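182aa long hypothetical protein (Pyrococcus horikoshii, PDB 2GAN) is of unknown function but, as a member of the GNAT family, probably transfers an acetyl group from acetyl-CoA to an unidentified acceptor. Local coordinates at residues L58-R61 with L62-F66. Numbering follows the deposited sequence.
With SO4 (sulfate ion), chain D.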
loop_
_atom_site.group_PDB
_atom_site.type_symbol
_atom_site.label_atom_id
_atom_site.label_comp_id
_atom_site.label_asym_id
_atom_site.label_seq_id
_atom_site.Cartn_x
_atom_site.Cartn_y
_atom_site.Cartn_z
ATOM N N LEU A 58 16.093 15.099 5.695
ATOM C CA LEU A 58 17.154 14.100 5.750
ATOM C C LEU A 58 18.379 14.631 6.495
ATOM O O LEU A 58 18.956 13.941 7.343
ATOM C CB LEU A 58 17.557 13.683 4.325
ATOM C CG LEU A 58 18.686 12.667 4.092
ATOM C CD1 LEU A 58 18.346 11.313 4.714
ATOM C CD2 LEU A 58 18.914 12.517 2.600
ATOM N N LYS A 59 18.777 15.859 6.180
ATOM C CA LYS A 59 19.946 16.447 6.827
ATOM C C LYS A 59 19.773 16.369 8.342
ATOM O O LYS A 59 20.675 15.929 9.056
ATOM C CB LYS A 59 20.128 17.907 6.393
ATOM C CG LYS A 59 21.455 18.512 6.820
ATOM C CD LYS A 59 21.671 19.888 6.202
ATOM C CE LYS A 59 23.036 20.453 6.588
ATOM N NZ LYS A 59 23.290 21.792 5.969
ATOM N N PHE A 60 18.605 16.785 8.824
ATOM C CA PHE A 60 18.321 16.747 10.248
ATOM C C PHE A 60 18.360 15.344 10.842
ATOM O O PHE A 60 18.982 15.125 11.877
ATOM C CB PHE A 60 16.960 17.385 10.547
ATOM C CG PHE A 60 16.415 17.040 11.914
ATOM C CD1 PHE A 60 15.456 16.037 12.063
ATOM C CD2 PHE A 60 16.879 17.701 13.050
ATOM C CE1 PHE A 60 14.968 15.694 13.320
ATOM C CE2 PHE A 60 16.403 17.370 14.318
ATOM C CZ PHE A 60 15.444 16.364 14.453
ATOM N N ARG A 61 17.694 14.392 10.195
ATOM C CA ARG A 61 17.655 13.029 10.718
ATOM C C ARG A 61 19.029 12.386 10.803
ATOM O O ARG A 61 19.347 11.707 11.776
ATOM C CB ARG A 61 16.760 12.156 9.849
ATOM C CG ARG A 61 15.346 12.648 9.732
ATOM C CD ARG A 61 14.556 11.660 8.915
ATOM N NE ARG A 61 13.634 10.879 9.731
ATOM C CZ ARG A 61 13.004 9.794 9.291
ATOM N NH1 ARG A 61 13.208 9.371 8.055
ATOM N NH2 ARG A 61 12.159 9.148 10.077
ATOM N N LEU A 62 19.826 12.585 9.759
ATOM C CA LEU A 62 21.167 12.034 9.689
ATOM C C LEU A 62 22.049 12.639 10.779
ATOM O O LEU A 62 22.896 11.952 11.344
ATOM C CB LEU A 62 21.768 12.323 8.310
ATOM C CG LEU A 62 21.914 11.252 7.209
ATOM C CD1 LEU A 62 21.076 10.011 7.461
ATOM C CD2 LEU A 62 21.569 11.900 5.885
ATOM N N SER A 63 21.844 13.919 11.081
ATOM C CA SER A 63 22.651 14.597 12.103
ATOM C C SER A 63 22.227 14.378 13.556
ATOM O O SER A 63 23.063 14.129 14.427
ATOM C CB SER A 63 22.670 16.107 11.839
ATOM O OG SER A 63 23.292 16.398 10.606
ATOM N N GLN A 64 20.930 14.473 13.816
ATOM C CA GLN A 64 20.423 14.337 15.179
ATOM C C GLN A 64 19.581 13.097 15.470
ATOM O O GLN A 64 19.942 12.281 16.311
ATOM C CB GLN A 64 19.592 15.567 15.524
ATOM C CG GLN A 64 20.246 16.866 15.109
ATOM C CD GLN A 64 21.447 17.209 15.961
ATOM O OE1 GLN A 64 22.362 17.903 15.517
ATOM N NE2 GLN A 64 21.446 16.737 17.199
ATOM N N GLU A 65 18.455 12.967 14.780
ATOM C CA GLU A 65 17.536 11.863 15.006
ATOM C C GLU A 65 18.113 10.448 15.034
ATOM O O GLU A 65 17.960 9.743 16.025
ATOM C CB GLU A 65 16.380 11.950 13.999
ATOM C CG GLU A 65 15.323 10.861 14.142
ATOM C CD GLU A 65 13.983 11.279 13.561
ATOM O OE1 GLU A 65 13.222 10.401 13.100
ATOM O OE2 GLU A 65 13.682 12.495 13.583
ATOM N N PHE A 66 18.779 10.029 13.968
ATOM C CA PHE A 66 19.337 8.672 13.910
ATOM C C PHE A 66 20.479 8.415 14.904
ATOM O O PHE A 66 21.447 9.175 14.966
ATOM C CB PHE A 66 19.819 8.375 12.484
ATOM C CG PHE A 66 18.722 8.407 11.446
ATOM C CD1 PHE A 66 19.037 8.430 10.090
ATOM C CD2 PHE A 66 17.377 8.405 11.821
ATOM C CE1 PHE A 66 18.035 8.456 9.120
ATOM C CE2 PHE A 66 16.363 8.428 10.857
ATOM C CZ PHE A 66 16.694 8.453 9.507
HETATM S S SO4 D . 10.505 6.910 7.808
HETATM O O1 SO4 D . 10.576 6.126 6.559
HETATM O O2 SO4 D . 9.603 6.247 8.776
HETATM O O3 SO4 D . 9.986 8.253 7.490
HETATM O O4 SO4 D . 11.847 7.014 8.401
#
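Arg61 and Glu65, one helical turn apart, run side by side and form a salt bridge, with NE of Arg61 3.4 Å from OE1 of Glu65. NE and NH2 both donate to this single oxygen, but each bond is weak and bent, and the guanidinium and carboxylate planes stand nearly perpendicular (88°). A sulfate, probably from the crystallisation liquor, meets another part of the guanidinium edge: NH1 and NH2 of Arg61 both donate to sulfate O4, NH2 at 2.7 Å. Phe111 N also binds this sulfate. CB of Arg61 lies over the face of the Phe66 ring, 3.9 Å from its centroid, a CH-pi contact. With CG beside the backbone N (chi1 -58°) and a bend at chi3, the outer chain of Arg61 brings one guanidinium face over Phe66 CZ.

In backbone terms this is the C-terminal end of helix 47-65 in the GNAT-type fold, whose five-stranded mixed sheet supplies Phe111 and Ala83 around Phe66. Leu62 N and Gln64 N keep the i to i-4 pattern, whereas Phe66 N reaches Arg61 O at 2.8 Å, a wider pi-type turn. With an alanine in place of Arg61, Glu65 would probably lose its cationic mate beside Glu110, and the sulfate two donors.

Apolar contact falls to Leu58 and Leu62, packed tightly with CD1 of Leu58 3.5 Å from CD2 of Leu62; both also touch helix 14-27.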